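ESX secretion system protein EccC (Thermomonospora curvata, PDB 4NH0) serves as an ATPase of the ESX (type VII) secretion system, which exports proteins such as EsxA and EsxB, and might be the translocase subunit. Local coordinates at residues A[924-936]-A[1130-1143]. Sequence-based numbering, arbitrary orientation.
Sequences IGIDEDSLSPVYL and FVERRSGTRLIQTA. With ATP (adenosine-5'-triphosphate), chain F.
Val934 lays its CG1 methyl over the centre of one face of the Phe1130 ring, a CH-pi contact 3.7 Å from CG1 to the ring centroid. Leu936 CD2 meets the same ring at its edge, near the plane, and Ile924 CD1 adds an oblique touch. With CG anti to the backbone N (chi1 -178°), Phe1130 carries its ring across to these branched chains, whose methyls suit a flat aromatic surface. Cut back to alanine, Phe1130 would probably leave a gap between Val934, Leu936 and Ile924. The second methyl of Val934, CG2, packs on Ile1140 CG2 at 3.7 Å. Backbone hydrogen bonds join strand 924-927 antiparallel to strand 1136-1143: Ile926 and Gln1141 form a hydrogen-bonded pair, N to O both ways, while Glu928 N reaches Leu1139 O at 2.7 Å and Ala1143 N reaches Ile924 O. Gly925, opposite Thr1142, suits its place because a side chain would run into Gln1141 O. Two beta hairpins thus meet edge to edge in the third FtsK domain, a P-loop NTPase fold, and the second leads into the nucleotide site, where ATP N6 donates to Thr1142 O at 3.2 Å. Thr1142 OG1 is hydrogen-bonded to Gly1126 O. Opposite charges pair where Asp927 OD2 forms a salt bridge at the guanidinium edge of Arg1138, 3.6 Å from NH1, the planes 59° apart; Glu1132 makes a long one to NH2. Asp927 OD1 accepts Ser932 N within the hairpin turn, which helps fix the carboxylate's rotation. Glu928 rests its carboxylate against Leu1139 CD2 and forms a salt bridge through OE2 with Arg723 of the second FtsK domain, linking the two domains.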
loop_
_atom_site.group_PDB
_atom_site.type_symbol
_atom_site.label_atom_id
_atom_site.label_comp_id
_atom_site.label_asym_id
_atom_site.label_seq_id
_atom_site.Cartn_x
_atom_site.Cartn_y
_atom_site.Cartn_z
ATOM N N ILE A 924 24.565 -12.715 34.419
ATOM C CA ILE A 924 24.647 -14.049 33.837
ATOM C C ILE A 924 24.409 -14.010 32.334
ATOM O O ILE A 924 24.664 -14.986 31.632
ATOM C CB ILE A 924 23.636 -15.012 34.485
ATOM C CG1 ILE A 924 22.208 -14.516 34.263
ATOM C CG2 ILE A 924 23.924 -15.164 35.968
ATOM C CD1 ILE A 924 21.154 -15.409 34.870
ATOM N N GLY A 925 23.922 -12.877 31.843
ATOM C CA GLY A 925 23.677 -12.713 30.424
ATOM C C GLY A 925 22.840 -11.490 30.115
ATOM O O GLY A 925 22.626 -10.641 30.977
ATOM N N ILE A 926 22.370 -11.399 28.876
ATOM C CA ILE A 926 21.529 -10.286 28.456
ATOM C C ILE A 926 20.202 -10.793 27.904
ATOM O O ILE A 926 20.133 -11.882 27.337
ATOM C CB ILE A 926 22.228 -9.416 27.394
ATOM C CG1 ILE A 926 22.546 -10.241 26.146
ATOM C CG2 ILE A 926 23.498 -8.806 27.961
ATOM C CD1 ILE A 926 23.159 -9.437 25.026
ATOM N N ASP A 927 19.148 -10.003 28.077
ATOM C CA ASP A 927 17.817 -10.407 27.645
ATOM C C ASP A 927 17.552 -10.032 26.193
ATOM O O ASP A 927 18.326 -9.302 25.584
ATOM C CB ASP A 927 16.747 -9.790 28.550
ATOM C CG ASP A 927 16.880 -8.284 28.677
ATOM O OD1 ASP A 927 17.643 -7.677 27.900
ATOM O OD2 ASP A 927 16.213 -7.702 29.558
ATOM N N GLU A 928 16.453 -10.538 25.647
ATOM C CA GLU A 928 16.075 -10.234 24.274
ATOM C C GLU A 928 15.388 -8.878 24.195
ATOM O O GLU A 928 15.403 -8.223 23.154
ATOM C CB GLU A 928 15.154 -11.320 23.717
ATOM C CG GLU A 928 14.835 -11.164 22.238
ATOM C CD GLU A 928 13.744 -12.104 21.773
ATOM O OE1 GLU A 928 12.736 -12.247 22.494
ATOM O OE2 GLU A 928 13.894 -12.697 20.685
ATOM N N ASP A 929 14.794 -8.461 25.306
ATOM C CA ASP A 929 13.965 -7.262 25.336
ATOM C C ASP A 929 14.736 -5.997 24.973
ATOM O O ASP A 929 14.335 -5.257 24.077
ATOM C CB ASP A 929 13.327 -7.100 26.716
ATOM C CG ASP A 929 12.189 -6.101 26.715
ATOM O OD1 ASP A 929 11.046 -6.504 26.420
ATOM O OD2 ASP A 929 12.436 -4.913 27.009
ATOM N N SER A 930 15.842 -5.752 25.669
ATOM C CA SER A 930 16.616 -4.534 25.454
ATOM C C SER A 930 18.114 -4.802 25.380
ATOM O O SER A 930 18.912 -3.867 25.370
ATOM C CB SER A 930 16.327 -3.525 26.567
ATOM O OG SER A 930 16.555 -4.095 27.843
ATOM N N LEU A 931 18.482 -6.078 25.327
ATOM C CA LEU A 931 19.881 -6.501 25.273
ATOM C C LEU A 931 20.691 -5.955 26.444
ATOM O O LEU A 931 21.884 -5.689 26.314
ATOM C CB LEU A 931 20.523 -6.078 23.950
ATOM C CG LEU A 931 19.966 -6.739 22.689
ATOM C CD1 LEU A 931 20.708 -6.253 21.460
ATOM C CD2 LEU A 931 20.056 -8.247 22.798
ATOM N N SER A 932 20.033 -5.795 27.586
ATOM C CA SER A 932 20.686 -5.308 28.793
ATOM C C SER A 932 20.979 -6.468 29.739
ATOM O O SER A 932 20.267 -7.470 29.726
ATOM C CB SER A 932 19.817 -4.251 29.479
ATOM O OG SER A 932 18.479 -4.695 29.606
ATOM N N PRO A 933 22.040 -6.344 30.552
ATOM C CA PRO A 933 22.472 -7.413 31.459
ATOM C C PRO A 933 21.386 -7.898 32.416
ATOM O O PRO A 933 20.565 -7.108 32.884
ATOM C CB PRO A 933 23.617 -6.762 32.238
ATOM C CG PRO A 933 24.159 -5.748 31.309
ATOM C CD PRO A 933 22.972 -5.202 30.577
ATOM N N VAL A 934 21.394 -9.198 32.694
ATOM C CA VAL A 934 20.480 -9.803 33.654
ATOM C C VAL A 934 21.268 -10.268 34.872
ATOM O O VAL A 934 22.227 -11.024 34.741
ATOM C CB VAL A 934 19.714 -10.988 33.042
ATOM C CG1 VAL A 934 18.891 -11.696 34.100
ATOM C CG2 VAL A 934 18.830 -10.515 31.903
ATOM N N TYR A 935 20.861 -9.816 36.054
ATOM C CA TYR A 935 21.639 -10.058 37.263
ATOM C C TYR A 935 21.007 -11.072 38.208
ATOM O O TYR A 935 19.806 -11.329 38.159
ATOM C CB TYR A 935 21.856 -8.746 38.021
ATOM C CG TYR A 935 22.578 -7.683 37.228
ATOM C CD1 TYR A 935 23.961 -7.680 37.135
ATOM C CD2 TYR A 935 21.875 -6.679 36.581
ATOM C CE1 TYR A 935 24.623 -6.709 36.413
ATOM C CE2 TYR A 935 22.528 -5.705 35.858
ATOM C CZ TYR A 935 23.901 -5.725 35.778
ATOM O OH TYR A 935 24.553 -4.754 35.058
ATOM N N LEU A 936 21.844 -11.641 39.070
ATOM C CA LEU A 936 21.392 -12.475 40.175
ATOM C C LEU A 936 21.908 -11.893 41.483
ATOM O O LEU A 936 23.115 -11.821 41.701
ATOM C CB LEU A 936 21.872 -13.916 40.013
ATOM C CG LEU A 936 21.189 -14.766 38.944
ATOM C CD1 LEU A 936 21.771 -16.167 38.938
ATOM C CD2 LEU A 936 19.690 -14.808 39.178
ATOM N N PHE A 1130 14.486 -16.669 31.525
ATOM C CA PHE A 1130 14.773 -16.254 32.891
ATOM C C PHE A 1130 13.491 -15.899 33.628
ATOM O O PHE A 1130 12.758 -15.001 33.217
ATOM C CB PHE A 1130 15.737 -15.066 32.896
ATOM C CG PHE A 1130 16.117 -14.596 34.270
ATOM C CD1 PHE A 1130 17.033 -15.303 35.028
ATOM C CD2 PHE A 1130 15.569 -13.441 34.799
ATOM C CE1 PHE A 1130 17.387 -14.873 36.289
ATOM C CE2 PHE A 1130 15.921 -13.006 36.060
ATOM C CZ PHE A 1130 16.831 -13.723 36.805
ATOM N N VAL A 1131 13.222 -16.610 34.718
ATOM C CA VAL A 1131 12.023 -16.367 35.505
ATOM C C VAL A 1131 12.368 -15.777 36.865
ATOM O O VAL A 1131 13.083 -16.385 37.659
ATOM C CB VAL A 1131 11.204 -17.653 35.708
ATOM C CG1 VAL A 1131 10.066 -17.409 36.684
ATOM C CG2 VAL A 1131 10.671 -18.156 34.378
ATOM N N GLU A 1132 11.850 -14.582 37.117
ATOM C CA GLU A 1132 12.050 -13.896 38.384
ATOM C C GLU A 1132 10.688 -13.457 38.905
ATOM O O GLU A 1132 9.764 -13.256 38.118
ATOM C CB GLU A 1132 12.987 -12.699 38.201
ATOM C CG GLU A 1132 13.400 -12.000 39.483
ATOM C CD GLU A 1132 13.761 -10.546 39.252
ATOM O OE1 GLU A 1132 14.087 -10.189 38.099
ATOM O OE2 GLU A 1132 13.718 -9.760 40.221
ATOM N N ARG A 1133 10.557 -13.328 40.222
ATOM C CA ARG A 1133 9.296 -12.915 40.829
ATOM C C ARG A 1133 8.840 -11.583 40.251
ATOM O O ARG A 1133 7.671 -11.411 39.908
ATOM C CB ARG A 1133 9.426 -12.815 42.350
ATOM C CG ARG A 1133 8.141 -12.406 43.050
ATOM C CD ARG A 1133 8.192 -12.715 44.538
ATOM N NE ARG A 1133 9.252 -11.980 45.220
ATOM C CZ ARG A 1133 9.140 -10.718 45.620
ATOM N NH1 ARG A 1133 8.017 -10.049 45.398
ATOM N NH2 ARG A 1133 10.151 -10.122 46.237
ATOM N N ARG A 1134 9.772 -10.646 40.147
ATOM C CA ARG A 1134 9.500 -9.394 39.464
ATOM C C ARG A 1134 9.984 -9.542 38.033
ATOM O O ARG A 1134 10.813 -10.408 37.749
ATOM C CB ARG A 1134 10.183 -8.229 40.173
ATOM C CG ARG A 1134 10.514 -8.534 41.624
ATOM C CD ARG A 1134 10.516 -7.287 42.490
ATOM N NE ARG A 1134 11.062 -7.558 43.815
ATOM C CZ ARG A 1134 10.812 -6.815 44.886
ATOM N NH1 ARG A 1134 10.025 -5.754 44.785
ATOM N NH2 ARG A 1134 11.350 -7.130 46.056
ATOM N N SER A 1135 9.434 -8.727 37.136
ATOM C CA SER A 1135 9.712 -8.792 35.696
ATOM C C SER A 1135 9.218 -10.095 35.057
ATOM O O SER A 1135 9.146 -10.199 33.832
ATOM C CB SER A 1135 11.208 -8.609 35.415
ATOM O OG SER A 1135 11.955 -9.742 35.826
ATOM N N GLY A 1136 8.873 -11.078 35.883
ATOM C CA GLY A 1136 8.294 -12.323 35.412
ATOM C C GLY A 1136 9.189 -13.152 34.515
ATOM O O GLY A 1136 10.367 -13.359 34.804
ATOM N N THR A 1137 8.611 -13.636 33.421
ATOM C CA THR A 1137 9.332 -14.460 32.463
ATOM C C THR A 1137 9.980 -13.580 31.404
ATOM O O THR A 1137 9.376 -12.619 30.930
ATOM C CB THR A 1137 8.401 -15.484 31.795
ATOM O OG1 THR A 1137 7.706 -16.225 32.804
ATOM C CG2 THR A 1137 9.190 -16.446 30.923
ATOM N N ARG A 1138 11.211 -13.912 31.037
ATOM C CA ARG A 1138 11.977 -13.091 30.113
ATOM C C ARG A 1138 13.004 -13.934 29.369
ATOM O O ARG A 1138 13.775 -14.667 29.983
ATOM C CB ARG A 1138 12.666 -11.959 30.873
ATOM C CG ARG A 1138 13.170 -10.821 30.012
ATOM C CD ARG A 1138 14.029 -9.886 30.842
ATOM N NE ARG A 1138 13.776 -10.053 32.270
ATOM C CZ ARG A 1138 14.548 -9.554 33.228
ATOM N NH1 ARG A 1138 15.629 -8.854 32.915
ATOM N NH2 ARG A 1138 14.242 -9.757 34.502
ATOM N N LEU A 1139 13.007 -13.834 28.044
ATOM C CA LEU A 1139 13.956 -14.584 27.230
ATOM C C LEU A 1139 15.331 -13.930 27.263
ATOM O O LEU A 1139 15.484 -12.767 26.891
ATOM C CB LEU A 1139 13.460 -14.697 25.790
ATOM C CG LEU A 1139 14.389 -15.434 24.825
ATOM C CD1 LEU A 1139 14.619 -16.859 25.286
ATOM C CD2 LEU A 1139 13.827 -15.411 23.416
ATOM N N ILE A 1140 16.331 -14.680 27.716
ATOM C CA ILE A 1140 17.690 -14.162 27.813
ATOM C C ILE A 1140 18.701 -15.074 27.127
ATOM O O ILE A 1140 18.375 -16.185 26.718
ATOM C CB ILE A 1140 18.128 -13.978 29.279
ATOM C CG1 ILE A 1140 18.421 -15.334 29.924
ATOM C CG2 ILE A 1140 17.080 -13.210 30.064
ATOM C CD1 ILE A 1140 19.108 -15.233 31.264
ATOM N N GLN A 1141 19.931 -14.588 27.009
ATOM C CA GLN A 1141 21.038 -15.381 26.492
ATOM C C GLN A 1141 22.180 -15.382 27.499
ATOM O O GLN A 1141 22.725 -14.332 27.823
ATOM C CB GLN A 1141 21.517 -14.834 25.147
ATOM C CG GLN A 1141 22.817 -15.447 24.658
ATOM C CD GLN A 1141 22.629 -16.825 24.065
ATOM O OE1 GLN A 1141 21.554 -17.159 23.572
ATOM N NE2 GLN A 1141 23.679 -17.635 24.109
ATOM N N THR A 1142 22.533 -16.560 28.000
ATOM C CA THR A 1142 23.588 -16.667 29.000
ATOM C C THR A 1142 24.966 -16.536 28.364
ATOM O O THR A 1142 25.130 -16.755 27.164
ATOM C CB THR A 1142 23.505 -17.995 29.770
ATOM O OG1 THR A 1142 23.537 -19.090 28.849
ATOM C CG2 THR A 1142 22.222 -18.058 30.572
ATOM N N ALA A 1143 25.953 -16.179 29.178
ATOM C CA ALA A 1143 27.297 -15.917 28.682
ATOM C C ALA A 1143 28.168 -17.167 28.680
ATOM O O ALA A 1143 28.011 -18.046 29.524
ATOM C CB ALA A 1143 27.952 -14.826 29.503
HETATM P PG ATP F . 25.822 -32.071 29.622
HETATM O O1G ATP F . 27.317 -32.072 29.420
HETATM O O2G ATP F . 25.070 -33.055 28.760
HETATM O O3G ATP F . 25.401 -32.057 31.070
HETATM P PB ATP F . 25.950 -29.286 29.715
HETATM O O1B ATP F . 27.072 -29.636 30.660
HETATM O O2B ATP F . 24.790 -28.466 30.206
HETATM O O3B ATP F . 25.355 -30.633 29.072
HETATM P PA ATP F . 27.852 -27.570 28.651
HETATM O O1A ATP F . 27.458 -26.396 29.509
HETATM O O2A ATP F . 29.004 -28.445 29.078
HETATM O O3A ATP F . 26.556 -28.498 28.455
HETATM O "O5'" ATP F . 28.125 -27.039 27.161
HETATM C "C5'" ATP F . 28.056 -27.924 26.047
HETATM C "C4'" ATP F . 28.342 -27.117 24.790
HETATM O "O4'" ATP F . 27.478 -25.982 24.760
HETATM C "C3'" ATP F . 29.770 -26.605 24.783
HETATM O "O3'" ATP F . 30.489 -27.188 23.693
HETATM C "C2'" ATP F . 29.680 -25.105 24.598
HETATM O "O2'" ATP F . 30.385 -24.720 23.416
HETATM C "C1'" ATP F . 28.202 -24.790 24.448
HETATM N N9 ATP F . 27.811 -23.709 25.387
HETATM C C8 ATP F . 27.748 -23.822 26.726
HETATM N N7 ATP F . 27.357 -22.656 27.298
HETATM C C5 ATP F . 27.163 -21.766 26.310
HETATM C C6 ATP F . 26.745 -20.349 26.219
HETATM N N6 ATP F . 26.451 -19.633 27.330
HETATM N N1 ATP F . 26.668 -19.794 24.991
HETATM C C2 ATP F . 26.958 -20.496 23.881
HETATM N N3 ATP F . 27.343 -21.783 23.890
HETATM C C4 ATP F . 27.465 -22.464 25.053
#